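Local coordinates for aminoglycoside 6-adenylyltransferase (Bacillus subtilis, PDB 2PBE), which transfers a purine nucleotide from ATP or GTP to the O-6 position of streptomycin, and so mediates bacterial resistance to this antibiotic, at residues Q7-I12 with F96-K101; Q62-F67 with F90-L95; N175-A180 with Q239-S244. All coordinates share one frame; numbering follows the deposited sequence.

Interaction 1 (Q7-I12 with F96-K101)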
# COMPACT_ATOMS: atom_id res chain seq x y z
N GLN A 7 -5.75 -12.13 4.10
CA GLN A 7 -5.96 -11.01 3.21
C GLN A 7 -7.19 -10.25 3.68
O GLN A 7 -7.11 -9.05 3.95
CB GLN A 7 -6.16 -11.52 1.78
CG GLN A 7 -6.43 -10.44 0.75
CD GLN A 7 -5.42 -9.30 0.84
OE1 GLN A 7 -4.22 -9.53 0.98
NE2 GLN A 7 -5.91 -8.06 0.75
N GLU A 8 -8.32 -10.95 3.80
CA GLU A 8 -9.57 -10.35 4.22
C GLU A 8 -9.48 -9.66 5.58
O GLU A 8 -10.05 -8.59 5.78
CB GLU A 8 -10.67 -11.41 4.26
CG GLU A 8 -10.88 -12.15 2.94
CD GLU A 8 -12.00 -13.18 3.00
OE1 GLU A 8 -11.84 -14.22 3.68
OE2 GLU A 8 -13.05 -12.95 2.36
N MSE A 9 -8.75 -10.29 6.50
CA MSE A 9 -8.60 -9.74 7.84
C MSE A 9 -7.86 -8.42 7.81
O MSE A 9 -8.30 -7.44 8.40
CB MSE A 9 -7.85 -10.73 8.75
CG MSE A 9 -8.65 -11.97 9.13
SE MSE A 9 -10.41 -11.59 9.92
CE MSE A 9 -9.83 -10.89 11.62
N MSE A 10 -6.72 -8.42 7.13
CA MSE A 10 -5.92 -7.21 7.02
C MSE A 10 -6.69 -6.09 6.37
O MSE A 10 -6.55 -4.93 6.77
CB MSE A 10 -4.65 -7.46 6.23
CG MSE A 10 -3.61 -8.30 6.95
SE MSE A 10 -3.28 -7.72 8.79
CE MSE A 10 -3.15 -5.81 8.52
N ASP A 11 -7.49 -6.43 5.37
CA ASP A 11 -8.29 -5.43 4.67
C ASP A 11 -9.17 -4.72 5.70
O ASP A 11 -9.16 -3.50 5.79
CB ASP A 11 -9.20 -6.08 3.61
CG ASP A 11 -8.43 -6.59 2.40
OD1 ASP A 11 -7.49 -5.89 1.95
OD2 ASP A 11 -8.77 -7.69 1.90
N ILE A 12 -9.91 -5.49 6.48
CA ILE A 12 -10.79 -4.94 7.49
C ILE A 12 -10.08 -3.95 8.42
O ILE A 12 -10.54 -2.83 8.61
CB ILE A 12 -11.42 -6.08 8.30
CG1 ILE A 12 -12.23 -6.97 7.35
CG2 ILE A 12 -12.29 -5.54 9.40
CD1 ILE A 12 -12.77 -8.23 7.97
N PHE A 96 -12.41 -14.51 17.32
CA PHE A 96 -13.50 -14.48 16.34
C PHE A 96 -14.19 -15.81 16.08
O PHE A 96 -13.59 -16.88 16.23
CB PHE A 96 -12.99 -13.90 15.02
CG PHE A 96 -12.66 -12.43 15.10
CD1 PHE A 96 -13.69 -11.47 15.16
CD2 PHE A 96 -11.32 -12.00 15.16
CE1 PHE A 96 -13.39 -10.08 15.29
CE2 PHE A 96 -11.00 -10.62 15.28
CZ PHE A 96 -12.04 -9.65 15.35
N GLU A 97 -15.45 -15.74 15.69
CA GLU A 97 -16.21 -16.94 15.39
C GLU A 97 -15.60 -17.73 14.25
O GLU A 97 -15.59 -18.96 14.29
CB GLU A 97 -17.66 -16.59 15.04
CG GLU A 97 -18.61 -16.62 16.21
CD GLU A 97 -20.04 -16.37 15.78
OE1 GLU A 97 -20.48 -16.97 14.77
OE2 GLU A 97 -20.73 -15.55 16.44
N ASP A 98 -15.10 -17.03 13.24
CA ASP A 98 -14.51 -17.67 12.06
C ASP A 98 -13.20 -18.36 12.45
O ASP A 98 -12.61 -19.08 11.66
CB ASP A 98 -14.24 -16.64 10.96
CG ASP A 98 -13.00 -15.80 11.23
OD1 ASP A 98 -12.87 -15.25 12.34
OD2 ASP A 98 -12.16 -15.68 10.32
N GLY A 99 -12.76 -18.13 13.68
CA GLY A 99 -11.54 -18.75 14.15
C GLY A 99 -10.37 -17.82 14.33
O GLY A 99 -9.41 -18.18 15.01
N ASN A 100 -10.42 -16.62 13.75
CA ASN A 100 -9.29 -15.72 13.89
C ASN A 100 -9.19 -15.05 15.26
O ASN A 100 -10.18 -14.87 15.97
CB ASN A 100 -9.30 -14.67 12.77
CG ASN A 100 -8.75 -15.23 11.47
OD1 ASN A 100 -7.57 -15.59 11.39
ND2 ASN A 100 -9.58 -15.32 10.45
N LYS A 101 -7.95 -14.74 15.63
CA LYS A 101 -7.68 -14.10 16.90
C LYS A 101 -6.98 -12.79 16.64
O LYS A 101 -6.04 -12.72 15.85
CB LYS A 101 -6.80 -14.99 17.77
CG LYS A 101 -7.18 -14.95 19.25
CD LYS A 101 -6.56 -13.79 19.99
CE LYS A 101 -5.10 -14.07 20.33
NZ LYS A 101 -4.54 -13.07 21.29

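Interaction 2 (Q62-F67 with F90-L95)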
# COMPACT_ATOMS: atom_id res chain seq x y z
N GLN A 62 -19.54 -0.92 20.79
CA GLN A 62 -20.30 -1.08 19.55
C GLN A 62 -19.45 -1.02 18.28
O GLN A 62 -19.62 -1.82 17.36
CB GLN A 62 -21.40 -0.01 19.47
CG GLN A 62 -22.73 -0.39 20.11
CD GLN A 62 -23.36 -1.62 19.47
OE1 GLN A 62 -23.62 -1.65 18.27
NE2 GLN A 62 -23.60 -2.64 20.29
N TRP A 63 -18.52 -0.06 18.23
CA TRP A 63 -17.66 0.10 17.06
C TRP A 63 -16.88 -1.18 16.71
O TRP A 63 -16.39 -1.34 15.58
CB TRP A 63 -16.69 1.25 17.28
CG TRP A 63 -15.80 1.02 18.42
CD1 TRP A 63 -16.09 1.25 19.74
CD2 TRP A 63 -14.49 0.48 18.37
NE1 TRP A 63 -15.02 0.88 20.52
CE2 TRP A 63 -14.02 0.40 19.71
CE3 TRP A 63 -13.65 0.05 17.32
CZ2 TRP A 63 -12.73 -0.10 20.04
CZ3 TRP A 63 -12.36 -0.45 17.64
CH2 TRP A 63 -11.92 -0.52 19.00
N LEU A 64 -16.76 -2.08 17.68
CA LEU A 64 -16.05 -3.34 17.51
C LEU A 64 -16.81 -4.36 16.68
O LEU A 64 -16.23 -5.27 16.11
CB LEU A 64 -15.73 -3.94 18.87
CG LEU A 64 -14.60 -3.32 19.70
CD1 LEU A 64 -14.72 -3.75 21.14
CD2 LEU A 64 -13.27 -3.73 19.14
N GLU A 65 -18.12 -4.19 16.62
CA GLU A 65 -19.01 -5.10 15.90
C GLU A 65 -18.65 -5.19 14.43
O GLU A 65 -18.98 -6.17 13.76
CB GLU A 65 -20.47 -4.61 16.05
CG GLU A 65 -21.51 -5.71 16.23
CD GLU A 65 -21.30 -6.52 17.51
OE1 GLU A 65 -20.76 -7.65 17.42
OE2 GLU A 65 -21.67 -6.02 18.59
N ILE A 66 -17.94 -4.17 13.95
CA ILE A 66 -17.53 -4.10 12.55
C ILE A 66 -16.56 -5.21 12.16
O ILE A 66 -16.50 -5.62 10.99
CB ILE A 66 -16.90 -2.73 12.23
CG1 ILE A 66 -16.78 -2.57 10.71
CG2 ILE A 66 -15.53 -2.61 12.92
CD1 ILE A 66 -16.29 -1.21 10.26
N PHE A 67 -15.80 -5.70 13.13
CA PHE A 67 -14.83 -6.74 12.84
C PHE A 67 -15.45 -8.12 12.76
O PHE A 67 -14.78 -9.09 12.38
CB PHE A 67 -13.73 -6.73 13.89
CG PHE A 67 -13.01 -5.41 14.00
CD1 PHE A 67 -12.40 -4.84 12.87
CD2 PHE A 67 -12.92 -4.75 15.22
CE1 PHE A 67 -11.70 -3.60 12.96
CE2 PHE A 67 -12.22 -3.52 15.34
CZ PHE A 67 -11.61 -2.94 14.20
N PHE A 90 -4.79 0.76 25.91
CA PHE A 90 -6.04 0.07 26.14
C PHE A 90 -6.09 -0.90 24.98
O PHE A 90 -5.98 -0.50 23.82
CB PHE A 90 -7.22 1.04 26.07
CG PHE A 90 -8.44 0.53 26.79
CD1 PHE A 90 -8.50 0.54 28.20
CD2 PHE A 90 -9.51 -0.01 26.07
CE1 PHE A 90 -9.63 0.03 28.89
CE2 PHE A 90 -10.66 -0.54 26.74
CZ PHE A 90 -10.71 -0.52 28.16
N SER A 91 -6.23 -2.18 25.29
CA SER A 91 -6.26 -3.16 24.24
C SER A 91 -7.47 -4.07 24.33
O SER A 91 -8.24 -4.00 25.28
CB SER A 91 -4.99 -3.98 24.29
OG SER A 91 -4.84 -4.53 25.57
N TYR A 92 -7.62 -4.93 23.33
CA TYR A 92 -8.71 -5.87 23.26
C TYR A 92 -8.14 -7.17 22.74
O TYR A 92 -7.29 -7.16 21.86
CB TYR A 92 -9.76 -5.38 22.26
CG TYR A 92 -10.30 -3.99 22.54
CD1 TYR A 92 -11.49 -3.82 23.29
CD2 TYR A 92 -9.63 -2.83 22.06
CE1 TYR A 92 -12.02 -2.53 23.55
CE2 TYR A 92 -10.14 -1.52 22.33
CZ TYR A 92 -11.34 -1.38 23.07
OH TYR A 92 -11.86 -0.14 23.34
N ILE A 93 -8.57 -8.30 23.29
CA ILE A 93 -8.10 -9.57 22.77
C ILE A 93 -9.41 -10.20 22.33
O ILE A 93 -10.30 -10.42 23.17
CB ILE A 93 -7.40 -10.47 23.82
CG1 ILE A 93 -6.00 -9.93 24.14
CG2 ILE A 93 -7.22 -11.89 23.27
CD1 ILE A 93 -5.99 -8.65 24.90
N ILE A 94 -9.55 -10.45 21.04
CA ILE A 94 -10.77 -11.02 20.51
C ILE A 94 -10.55 -12.39 19.88
O ILE A 94 -9.55 -12.61 19.17
CB ILE A 94 -11.40 -10.08 19.44
CG1 ILE A 94 -11.58 -8.69 20.02
CG2 ILE A 94 -12.77 -10.61 19.00
CD1 ILE A 94 -11.95 -7.64 18.98
N LEU A 95 -11.49 -13.29 20.13
CA LEU A 95 -11.45 -14.60 19.54
C LEU A 95 -12.66 -14.61 18.62
O LEU A 95 -13.79 -14.69 19.07
CB LEU A 95 -11.58 -15.71 20.59
CG LEU A 95 -11.51 -17.10 19.95
CD1 LEU A 95 -10.16 -17.33 19.33
CD2 LEU A 95 -11.82 -18.18 20.97

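Interaction 3 (N175-A180 with Q239-S244)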
# COMPACT_ATOMS: atom_id res chain seq x y z
N ASN A 175 11.57 -13.08 -29.46
CA ASN A 175 10.89 -14.33 -29.15
C ASN A 175 11.19 -14.95 -27.79
O ASN A 175 11.29 -16.16 -27.65
CB ASN A 175 11.18 -15.36 -30.23
CG ASN A 175 10.21 -15.27 -31.35
OD1 ASN A 175 9.02 -15.53 -31.17
ND2 ASN A 175 10.68 -14.86 -32.51
N GLU A 176 11.30 -14.09 -26.78
CA GLU A 176 11.58 -14.52 -25.42
C GLU A 176 10.42 -14.00 -24.59
O GLU A 176 10.61 -13.27 -23.62
CB GLU A 176 12.88 -13.87 -24.94
CG GLU A 176 14.11 -14.17 -25.79
CD GLU A 176 14.67 -15.55 -25.54
OE1 GLU A 176 15.84 -15.79 -25.93
OE2 GLU A 176 13.94 -16.40 -24.97
N ILE A 177 9.21 -14.38 -24.97
CA ILE A 177 8.02 -13.89 -24.28
C ILE A 177 8.06 -14.10 -22.77
O ILE A 177 7.54 -13.29 -22.01
CB ILE A 177 6.76 -14.51 -24.88
CG1 ILE A 177 5.51 -13.79 -24.35
CG2 ILE A 177 6.72 -16.01 -24.59
CD1 ILE A 177 4.25 -14.08 -25.13
N LEU A 178 8.71 -15.18 -22.32
CA LEU A 178 8.81 -15.44 -20.88
C LEU A 178 9.73 -14.42 -20.23
O LEU A 178 9.51 -14.00 -19.09
CB LEU A 178 9.30 -16.87 -20.63
CG LEU A 178 8.22 -17.95 -20.41
CD1 LEU A 178 7.26 -18.01 -21.60
CD2 LEU A 178 8.90 -19.30 -20.22
N PHE A 179 10.77 -14.02 -20.96
CA PHE A 179 11.72 -13.03 -20.47
C PHE A 179 10.96 -11.71 -20.32
O PHE A 179 11.07 -11.00 -19.31
CB PHE A 179 12.86 -12.86 -21.48
CG PHE A 179 13.91 -11.86 -21.06
CD1 PHE A 179 14.80 -12.15 -20.00
CD2 PHE A 179 14.06 -10.63 -21.75
CE1 PHE A 179 15.85 -11.23 -19.64
CE2 PHE A 179 15.09 -9.70 -21.41
CZ PHE A 179 15.99 -9.99 -20.36
N ALA A 180 10.16 -11.41 -21.34
CA ALA A 180 9.38 -10.19 -21.35
C ALA A 180 8.37 -10.16 -20.21
O ALA A 180 8.25 -9.15 -19.50
CB ALA A 180 8.67 -10.06 -22.68
N GLN A 239 1.19 -10.61 -29.13
CA GLN A 239 0.51 -9.34 -29.38
C GLN A 239 -0.19 -8.84 -28.13
O GLN A 239 -0.28 -7.64 -27.91
CB GLN A 239 -0.49 -9.46 -30.53
CG GLN A 239 0.08 -10.05 -31.80
CD GLN A 239 1.46 -9.52 -32.16
OE1 GLN A 239 1.65 -8.32 -32.33
NE2 GLN A 239 2.42 -10.43 -32.28
N GLU A 240 -0.68 -9.77 -27.32
CA GLU A 240 -1.38 -9.41 -26.08
C GLU A 240 -0.40 -8.76 -25.14
O GLU A 240 -0.76 -7.88 -24.35
CB GLU A 240 -1.94 -10.67 -25.43
CG GLU A 240 -3.05 -11.32 -26.22
CD GLU A 240 -4.23 -10.39 -26.43
OE1 GLU A 240 -4.71 -9.81 -25.44
OE2 GLU A 240 -4.68 -10.24 -27.60
N MSE A 241 0.83 -9.20 -25.23
CA MSE A 241 1.89 -8.66 -24.39
C MSE A 241 2.22 -7.24 -24.78
O MSE A 241 2.41 -6.40 -23.90
CB MSE A 241 3.13 -9.54 -24.50
CG MSE A 241 3.16 -10.66 -23.47
SE MSE A 241 3.11 -9.96 -21.63
CE MSE A 241 4.98 -9.47 -21.43
N TRP A 242 2.31 -6.97 -26.08
CA TRP A 242 2.61 -5.63 -26.55
C TRP A 242 1.53 -4.71 -26.02
O TRP A 242 1.80 -3.57 -25.62
CB TRP A 242 2.63 -5.57 -28.08
CG TRP A 242 3.90 -6.06 -28.73
CD1 TRP A 242 4.06 -7.22 -29.45
CD2 TRP A 242 5.16 -5.39 -28.75
NE1 TRP A 242 5.35 -7.32 -29.93
CE2 TRP A 242 6.06 -6.22 -29.52
CE3 TRP A 242 5.64 -4.18 -28.21
CZ2 TRP A 242 7.41 -5.87 -29.76
CZ3 TRP A 242 7.00 -3.82 -28.44
CH2 TRP A 242 7.87 -4.68 -29.22
N LYS A 243 0.29 -5.21 -26.04
CA LYS A 243 -0.86 -4.47 -25.57
C LYS A 243 -0.70 -4.15 -24.07
O LYS A 243 -0.82 -3.00 -23.67
CB LYS A 243 -2.13 -5.29 -25.84
CG LYS A 243 -3.45 -4.58 -25.52
CD LYS A 243 -4.66 -5.31 -26.11
CE LYS A 243 -4.89 -6.71 -25.57
NZ LYS A 243 -6.18 -7.28 -26.10
N SER A 244 -0.41 -5.16 -23.27
CA SER A 244 -0.22 -4.95 -21.84
C SER A 244 0.83 -3.88 -21.59
O SER A 244 0.64 -3.00 -20.77
CB SER A 244 0.22 -6.25 -21.17
OG SER A 244 -0.85 -7.17 -21.06

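Interaction 1 (Q7-I12 with F96-K101)
Selenomethionine Met9 carries the whole helix side of this contact, reaching alone from helix 6-19 to Phe96, Asp98 and Asn100. What it meets is a beta hairpin turn. Residues 96-101 join antiparallel strands 90-96 and 101-108 by a type I turn with a G1 bulge. Phe96 N bonds to Asn100 O, Gly99 N returns to Phe96 O, and Gly99 takes the positive phi of the bulge position.

The Met9 chain is bent at both of its outer torsions, chi2 -53° and chi3 -71°. The bends lay it alongside Asn100 and bring its methyl to the phenyl ring. Met9 CG sits 3.7 Å from Asn100 ND2. Farther out, Met9 CE lies 3.9 Å from Phe96 CE2, approaching the ring obliquely. Met9 CE also lies 4.0 Å from Asn100 CB, so one methyl touches both residues. No hydrogen bond crosses the contact.

The polar groups of the hairpin are held from within. Asp98 forms an Asx turn, with Asp98 OD1 accepting from Asn100 N at 3.1 Å. That donor comes from above the carboxylate plane, 62° out of it. The other oxygen, OD2, takes the Asn100 amide, which ties down the side chain against which Met9 packs.

Arg4, just ahead of the helix, joins the two parts. Arg4 NE forms a salt bridge with Asp98 OD2, the Arg4 side chain makes a cation-pi contact with Phe96, and Arg4 O accepts from Asn100 ND2. Tyr45 of strand 45-51 touches both Met9 and Asn100. These contacts join the N-terminal helix to the hairpin turn and to strand 45-51. At Asn100, ND2 has two acceptors, Arg4 O and, on the syn side of the carboxylate, Asp98 OD2.

Interaction 2 (Q62-F67 with F90-L95)
Trp63 turns its indole to a chi1 of 61°, with CG between the backbone N and the carbonyl carbon, and Tyr92 sets its CG beside the backbone N, chi1 -56°. These torsions bring the two rings together from opposite directions. The result is an offset edge-to-face pair between the mixed beta sheet and the loop that leads to strand 70-74, at one edge of the sheet. Residues 62-67 form a short helical turn, 3-10 from Glu65 to Phe67. They lie over strand 90-96, the neighbour of strand 70-74.

The edge of the indole points at the face of the phenol. The six-membered ring of Trp63 and the ring of Tyr92 have centroids 5.5 Å apart and planes at 80°. Trp63 CZ2 leads the approach and lies 3.6 Å from Tyr92 CZ. The hydroxyl oxygen of Tyr92 lies at the indole edge, near its plane.

Leu64 comes to the same side of the phenol ring and meets its other half. Leu64 CD1 is 3.8 Å from Tyr92 CE1. The second branch, Leu64 CD2, reaches Ile94 CD1 at 4.1 Å, so one leucine spans two strand residues. Leu64 also backs the indole: Leu64 CG stands 3.7 Å above the Trp63 ring plane, toward the rim. No hydrogen bond links the segments, and apart from that hydroxyl the contact is aromatic and aliphatic.

Helices and neighbouring strands add to the cluster. Phe57 of helix 54-58 makes an edge-to-face pair with Trp63. Met73 of strand 70-74 touches both Leu64 and Ile94, while Leu106 of strand 101-108 touches Tyr92. Phe67 pairs edge-to-face with Phe16 of helix 6-19. Within the loop, Leu64 CD2 lies at the edge of the Phe67 ring, in its plane.

Interaction 3 (N175-A180 with Q239-S244)
Met241 and Ala180 form the tight part of this contact between two helices, 177-204 and 238-263. The selenomethionine is bent at chi2 and chi3 and brings its methyl to the smaller residue. Met241 CE lies 3.9 Å from Ala180 CB and 3.7 Å from the backbone carbon Ala180 C. The methyl thus meets the helix backbone as well as the alanine CB.

Ile177, in the first turn, adds the other half of the contact. Its CG1 is anti to the backbone N, chi1 -168°, and this sends Ile177 CD1 across to Met241 CG at 4.0 Å. No hydrogen bond crosses between the segments.

The outer side is looser. Asn175, Glu176, Leu178 and Phe179 are exposed and make no contact with the other segment. Glu176 holds the N-cap position of helix 177-204. On the other helix, Lys243 NZ bridges to Glu240 OE1 at 3.0 Å, away from the contact.

Both helices belong to the C-terminal helical part of the chain. Leu172 of helix 151-173 touches Ala180 and Met241, adding a third helix to the joint. Farther along helix 177-204, Ile181 and Leu184 extend the apolar surface against Met241.

How the interactions relate
Interactions 1 and 2 adjoin, with centres 12 Å apart, and both use the hairpin of strands 90-96 and 101-108. Interaction 1 holds its turn to helix 6-19. Interaction 2 covers the strand before that turn with a loop. They meet directly, as Ile12 packs on Phe67. Interaction 3 lies apart among the C-terminal helices, about 35 Å from interaction 2 between nearest atoms. Each has a buried centre and one partly exposed member: Asp98, Trp63 and Ile177 in turn. Interaction 3 also borders an exposed first helical turn. Interaction 1 sets a selenomethionine beside a polar turn, interaction 2 joins an aromatic pair to aliphatic packing, and interaction 3 sets a selenomethionine on alanine and isoleucine.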